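Local coordinates for flagellar hook associated protein type 3 FlgL (Legionella pneumophila subsp. pneumophila, PDB 5YTI) that probably serves as a structural protein of the bacterial flagellum, forming part of the junction between hook and filament as other flagellin-family hook-associated proteins do, at residues I186-G189 / F193-R196; M226-N231 / L236-S241; T243-V248 / G268-E273. One frame throughout, in Å; residues are numbered along the deposited sequence.

Interaction 1 is the most deeply buried of the three and interaction 3 lies at the surface; interaction 2 is partly buried, with one well-packed face. All three reach the same five-stranded antiparallel sheet, interaction 1 at the edge strand 193-197 and interaction 2 across the hairpin 224-230/236-242, while interaction 3 joins the opposite edge strand, 246-249, to a turn of a second sheet. Only interaction 2 has hydrogen bonds between its own segments. The others rest on van der Waals packing and, in interaction 1, a CA-H...O contact. Interaction 3 touches both of the others: Val248 N probably bonds to Val240 O, and Phe193 packs on Met272.

Interaction 1 of 3, residues I186-G189 / F193-R196; sequences IPSG and FAIR
Gly189 and Ala194 meet almost as if they followed one another in the chain, with their CA atoms 3.9 Å apart. Here the backbone leaves its line after Gly189, makes a short excursion and returns through Phe193. The close part of the contact is centred on the glycine CA, which lies 3.9 Å from the methyl CB of Ala194 and 3.5 Å from the carbonyl O of Phe193. The latter approach is a CA-H...O contact, with an angle of 144° at the hydrogen. Gly189 has a positive phi of 69°, and the turn there brings its CA up to the returning strand; without a side chain, it lets the two backbones lie this close. No conventional hydrogen bond joins the segments.

The contact is looser at Ser188, where OG stands 4.2 Å from Ala194 CB and brushes it without any polar interaction. With chi1 at 52°, this hydroxyl lies between its own backbone N and carbonyl carbon, and its bond goes instead to Lys292 N, while Gly189 N bonds to Gln330 OE1 of helix 316-374. Ala194 remains partly exposed, as does Pro187, which packs on Pro187 of the second subunit. Phe193 turns its side chain away from Gly189.

Before the excursion Ile186 and Ser188 are bonded through their backbones to Glu294 and Lys292; after it Ala194 and Arg196 are bonded to Ser289 and Ser287. The two limbs thus follow one partner chain in the same antiparallel sense, with a three-residue shift in pairing between them, so that a short loop interrupts the run of antiparallel pairing that leads into edge strand 193-197 of the five-stranded sheet.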
# COMPACT_ATOMS: atom_id res chain seq x y z
N ILE A 186 0.37 2.90 -3.45
CA ILE A 186 1.18 1.70 -3.60
C ILE A 186 2.38 2.01 -2.76
O ILE A 186 2.96 3.08 -2.90
CB ILE A 186 1.64 1.51 -5.03
CG1 ILE A 186 0.44 1.50 -5.95
CG2 ILE A 186 2.43 0.23 -5.17
CD1 ILE A 186 0.78 1.13 -7.36
N PRO A 187 2.73 1.11 -1.87
CA PRO A 187 3.75 1.56 -0.95
C PRO A 187 5.12 1.55 -1.63
O PRO A 187 5.42 0.72 -2.52
CB PRO A 187 3.68 0.54 0.20
CG PRO A 187 2.48 -0.31 -0.08
CD PRO A 187 2.31 -0.26 -1.58
N SER A 188 5.91 2.52 -1.19
CA SER A 188 7.27 2.71 -1.66
C SER A 188 8.21 1.75 -0.98
O SER A 188 7.85 1.09 0.00
CB SER A 188 7.72 4.12 -1.35
OG SER A 188 7.52 4.42 0.03
N GLY A 189 9.44 1.71 -1.48
CA GLY A 189 10.45 0.82 -0.94
C GLY A 189 10.06 -0.60 -1.27
O GLY A 189 9.40 -0.87 -2.31
N PHE A 193 9.58 -0.74 4.19
CA PHE A 193 10.53 0.39 4.37
C PHE A 193 11.33 0.81 3.13
O PHE A 193 11.66 -0.00 2.23
CB PHE A 193 11.48 0.15 5.56
CG PHE A 193 12.23 -1.14 5.49
CD1 PHE A 193 11.70 -2.30 6.04
CD2 PHE A 193 13.46 -1.20 4.87
CE1 PHE A 193 12.38 -3.51 5.97
CE2 PHE A 193 14.14 -2.41 4.80
CZ PHE A 193 13.61 -3.56 5.36
N ALA A 194 11.64 2.10 3.09
CA ALA A 194 12.32 2.70 1.96
C ALA A 194 13.66 3.28 2.38
O ALA A 194 13.85 3.63 3.54
CB ALA A 194 11.45 3.77 1.34
N ILE A 195 14.59 3.37 1.42
CA ILE A 195 15.96 3.80 1.67
C ILE A 195 16.48 4.80 0.63
O ILE A 195 16.62 4.47 -0.56
CB ILE A 195 16.89 2.61 1.68
CG1 ILE A 195 16.40 1.60 2.70
CG2 ILE A 195 18.30 3.06 1.98
CD1 ILE A 195 17.11 0.28 2.59
N ARG A 196 16.80 6.00 1.10
CA ARG A 196 17.22 7.11 0.28
C ARG A 196 18.59 7.53 0.84
O ARG A 196 18.96 7.08 1.91
CB ARG A 196 16.18 8.27 0.42
CG ARG A 196 14.70 7.88 0.33

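Interaction 2 of 3, residues M226-N231 / L236-S241; sequences MTFALN and LVVMVS
Selenomethionine Met226 runs out extended, CG anti to its backbone N, until the bend at chi3 (-104°) swings CE across to Val240 CG2 at 3.9 Å and Val238 CG1 at 4.1 Å. Phe228 has CG anti to the carbonyl carbon (chi1 -56°), which sets its ring alongside Val238, both side chains pointing the same way and CE1 lying 3.6 Å from Val238 CG2. Leu236 CD2 comes to the other end of this row at Phe228 CB. These residues share the face of the sheet on which Met226 also meets Ile267, and Val240 meets Phe269, of the second sheet. The backbones form an antiparallel beta hairpin in which hydrogen-bonded and non-hydrogen-bonded pairs alternate. Thr227 and Met239 exchange two bonds of 2.9 Å, Thr227 N to Met239 O and Met239 N to Thr227 O, the first nearly straight at 164°. Ala229 N reaches Val237 O at 3.0 Å, whereas the return bond from Val237 N to Ala229 O is bent and weak. On the opposite face, selenomethionine Met239 folds back at its selenoether so that CE rests 3.6 Å from Ala229 CB, beside the partly exposed Thr227.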
# COMPACT_ATOMS: atom_id res chain seq x y z
N MSE A 226 21.38 5.55 9.22
CA MSE A 226 22.52 4.65 9.21
C MSE A 226 23.72 5.47 8.87
O MSE A 226 23.77 6.16 7.84
CB MSE A 226 22.31 3.55 8.16
CG MSE A 226 23.41 2.48 8.19
SE MSE A 226 23.24 1.18 6.71
CE MSE A 226 22.52 -0.15 7.97
N THR A 227 24.71 5.42 9.74
CA THR A 227 25.84 6.31 9.66
C THR A 227 27.08 5.40 9.74
O THR A 227 27.20 4.57 10.67
CB THR A 227 25.76 7.39 10.80
OG1 THR A 227 24.93 6.91 11.87
CG2 THR A 227 25.07 8.70 10.33
N PHE A 228 27.95 5.50 8.74
CA PHE A 228 29.24 4.78 8.77
C PHE A 228 30.34 5.65 9.41
O PHE A 228 30.56 6.80 9.01
CB PHE A 228 29.66 4.34 7.34
CG PHE A 228 28.63 3.49 6.66
CD1 PHE A 228 28.59 2.14 6.86
CD2 PHE A 228 27.67 4.06 5.86
CE1 PHE A 228 27.60 1.38 6.29
CE2 PHE A 228 26.69 3.30 5.28
CZ PHE A 228 26.65 1.96 5.50
N ALA A 229 31.03 5.13 10.41
CA ALA A 229 32.15 5.88 10.98
C ALA A 229 33.19 4.98 11.66
O ALA A 229 33.16 3.75 11.48
CB ALA A 229 31.64 6.99 11.92
N LEU A 230 34.08 5.61 12.45
CA LEU A 230 35.36 4.99 12.89
C LEU A 230 35.46 4.48 14.32
O LEU A 230 35.03 5.12 15.29
CB LEU A 230 36.52 5.95 12.62
CG LEU A 230 36.77 6.24 11.14
CD1 LEU A 230 37.73 7.42 10.98
CD2 LEU A 230 37.27 4.99 10.41
N ASN A 231 36.05 3.29 14.41
CA ASN A 231 36.61 2.74 15.65
C ASN A 231 37.70 3.65 16.18
O ASN A 231 38.34 4.39 15.41
CB ASN A 231 37.27 1.38 15.37
CG ASN A 231 36.39 0.21 15.77
OD1 ASN A 231 35.38 0.38 16.44
ND2 ASN A 231 36.80 -0.99 15.38
N LEU A 236 36.33 0.78 9.97
CA LEU A 236 35.01 1.30 9.61
C LEU A 236 33.92 0.52 10.34
O LEU A 236 34.05 -0.70 10.54
CB LEU A 236 34.78 1.18 8.11
CG LEU A 236 34.97 2.43 7.27
CD1 LEU A 236 35.15 2.05 5.80
CD2 LEU A 236 33.79 3.38 7.47
N VAL A 237 32.85 1.21 10.71
CA VAL A 237 31.86 0.64 11.61
C VAL A 237 30.47 1.17 11.24
O VAL A 237 30.35 2.21 10.61
CB VAL A 237 32.29 0.92 13.09
CG1 VAL A 237 31.50 2.07 13.70
CG2 VAL A 237 32.19 -0.33 13.96
N VAL A 238 29.43 0.45 11.62
CA VAL A 238 28.06 0.74 11.16
C VAL A 238 27.16 1.06 12.32
O VAL A 238 27.02 0.25 13.27
CB VAL A 238 27.45 -0.47 10.40
CG1 VAL A 238 25.97 -0.27 10.09
CG2 VAL A 238 28.21 -0.71 9.13
N MSE A 239 26.52 2.23 12.25
CA MSE A 239 25.66 2.67 13.34
C MSE A 239 24.29 2.95 12.85
O MSE A 239 24.11 3.39 11.72
CB MSE A 239 26.29 3.86 14.02
CG MSE A 239 27.44 3.29 14.84
SE MSE A 239 28.44 4.69 15.77
CE MSE A 239 29.20 5.62 14.20
N VAL A 240 23.32 2.68 13.70
CA VAL A 240 21.94 2.99 13.39
C VAL A 240 21.23 3.52 14.61
O VAL A 240 21.33 2.97 15.72
CB VAL A 240 21.19 1.74 12.85
CG1 VAL A 240 19.69 1.99 12.76
CG2 VAL A 240 21.72 1.35 11.49
N SER A 241 20.49 4.59 14.40
CA SER A 241 19.67 5.14 15.45
C SER A 241 18.45 5.69 14.76
O SER A 241 18.34 5.61 13.55
CB SER A 241 20.42 6.24 16.18
OG SER A 241 20.56 7.32 15.28

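Interaction 3 of 3, residues T243-V248 / G268-E273; sequences TLSGNV and GFNGME
Val248 and Asn270 point their side chains at each other's segments and cross at about a right angle. The branch that touches is Val248 CG1, which stands 3.7 Å from Asn270 ND2 and 4.0 Å from Asn270 OD1, so that one methyl meets both ends of the carboxamide. Asn270 has CG anti to its carbonyl carbon (chi1 -70°), carrying the amide out from the turn toward the other segment. Ser245 also comes to the amide nitrogen, OG lying 3.8 Å from Asn270 ND2, but this is only a van der Waals neighbour. The bonds of these two atoms go to the start of strand 224-230 and the loop before it: Asn270 ND2 bonds to Tyr224 OH and Ser245 OG to Asp222 OD2.

The backbone presents Asn270 at the tip of a hairpin. Phe269 and Met272 are joined by two backbone bonds, Phe269 N to Met272 O at 3.0 Å and Met272 N to Phe269 O at 2.7 Å, leaving Asn270 and Gly271 as a two-residue turn, both with positive phi, that resembles type I' although Asn270 departs from it.

Strand 246-249 is an outer strand of the five-stranded sheet, paired with strand 236-242, while strands 266-269 and 272-277 belong to the three-stranded one. Phe269 packs between them on Val240 and Tyr224, leaving the Val248-Asn270 contact at the surface where the two sheets come together.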
# COMPACT_ATOMS: atom_id res chain seq x y z
N THR A 243 14.61 8.32 15.35
CA THR A 243 13.98 9.37 16.06
C THR A 243 13.40 8.84 17.34
O THR A 243 13.72 9.35 18.39
CB THR A 243 12.84 9.98 15.26
OG1 THR A 243 13.26 10.20 13.92
CG2 THR A 243 12.42 11.30 15.89
N LEU A 244 12.55 7.81 17.26
CA LEU A 244 11.83 7.31 18.44
C LEU A 244 12.64 6.33 19.25
O LEU A 244 12.39 6.17 20.42
CB LEU A 244 10.51 6.63 18.05
CG LEU A 244 9.51 7.47 17.21
CD1 LEU A 244 8.50 6.60 16.43
CD2 LEU A 244 8.79 8.53 18.07
N SER A 245 13.61 5.68 18.63
CA SER A 245 14.27 4.51 19.22
C SER A 245 15.57 4.89 19.86
O SER A 245 16.20 4.06 20.51
CB SER A 245 14.56 3.46 18.15
OG SER A 245 13.39 2.81 17.74
N GLY A 246 15.99 6.14 19.68
CA GLY A 246 17.32 6.51 20.09
C GLY A 246 18.21 5.54 19.36
O GLY A 246 17.89 5.12 18.24
N ASN A 247 19.32 5.15 19.99
CA ASN A 247 20.30 4.25 19.36
C ASN A 247 19.84 2.80 19.41
O ASN A 247 19.41 2.32 20.47
CB ASN A 247 21.64 4.26 20.07
CG ASN A 247 22.14 5.63 20.36
OD1 ASN A 247 22.67 6.28 19.47
ND2 ASN A 247 22.02 6.07 21.62
N VAL A 248 19.97 2.11 18.28
CA VAL A 248 19.64 0.70 18.26
C VAL A 248 20.89 -0.13 17.99
O VAL A 248 21.09 -1.10 18.69
CB VAL A 248 18.44 0.34 17.33
CG1 VAL A 248 17.13 0.27 18.14
CG2 VAL A 248 18.30 1.35 16.21
N GLY A 268 21.00 -6.13 10.58
CA GLY A 268 19.64 -6.32 11.04
C GLY A 268 19.34 -5.57 12.32
O GLY A 268 20.16 -5.56 13.28
N PHE A 269 18.16 -4.98 12.33
CA PHE A 269 17.63 -4.31 13.49
C PHE A 269 16.11 -4.25 13.46
O PHE A 269 15.47 -4.25 12.41
CB PHE A 269 18.24 -2.90 13.63
CG PHE A 269 18.02 -2.00 12.45
CD1 PHE A 269 18.87 -2.03 11.37
CD2 PHE A 269 16.95 -1.11 12.42
CE1 PHE A 269 18.67 -1.20 10.29
CE2 PHE A 269 16.71 -0.29 11.32
CZ PHE A 269 17.58 -0.33 10.25
N ASN A 270 15.54 -4.15 14.66
CA ASN A 270 14.10 -4.10 14.88
C ASN A 270 13.30 -4.78 13.77
O ASN A 270 12.59 -4.13 13.01
CB ASN A 270 13.65 -2.66 15.05
CG ASN A 270 14.12 -2.04 16.32
OD1 ASN A 270 14.56 -2.73 17.25
ND2 ASN A 270 13.99 -0.73 16.40
N GLY A 271 13.47 -6.08 13.66
CA GLY A 271 12.74 -6.86 12.68
C GLY A 271 13.10 -6.75 11.22
O GLY A 271 12.45 -7.39 10.41
N MSE A 272 14.11 -5.97 10.85
CA MSE A 272 14.42 -5.73 9.42
C MSE A 272 15.81 -6.19 9.10
O MSE A 272 16.67 -6.15 9.98
CB MSE A 272 14.31 -4.24 9.04
CG MSE A 272 12.99 -3.57 9.40
SE MSE A 272 13.22 -1.61 9.56
CE MSE A 272 11.33 -1.17 9.69
N GLU A 273 16.05 -6.64 7.86
CA GLU A 273 17.40 -6.99 7.38
C GLU A 273 17.68 -6.27 6.05
O GLU A 273 16.76 -6.02 5.28
CB GLU A 273 17.56 -8.52 7.23
CG GLU A 273 17.76 -9.27 8.56
CD GLU A 273 17.97 -10.78 8.44
OE1 GLU A 273 18.28 -11.28 7.31
OE2 GLU A 273 17.84 -11.47 9.49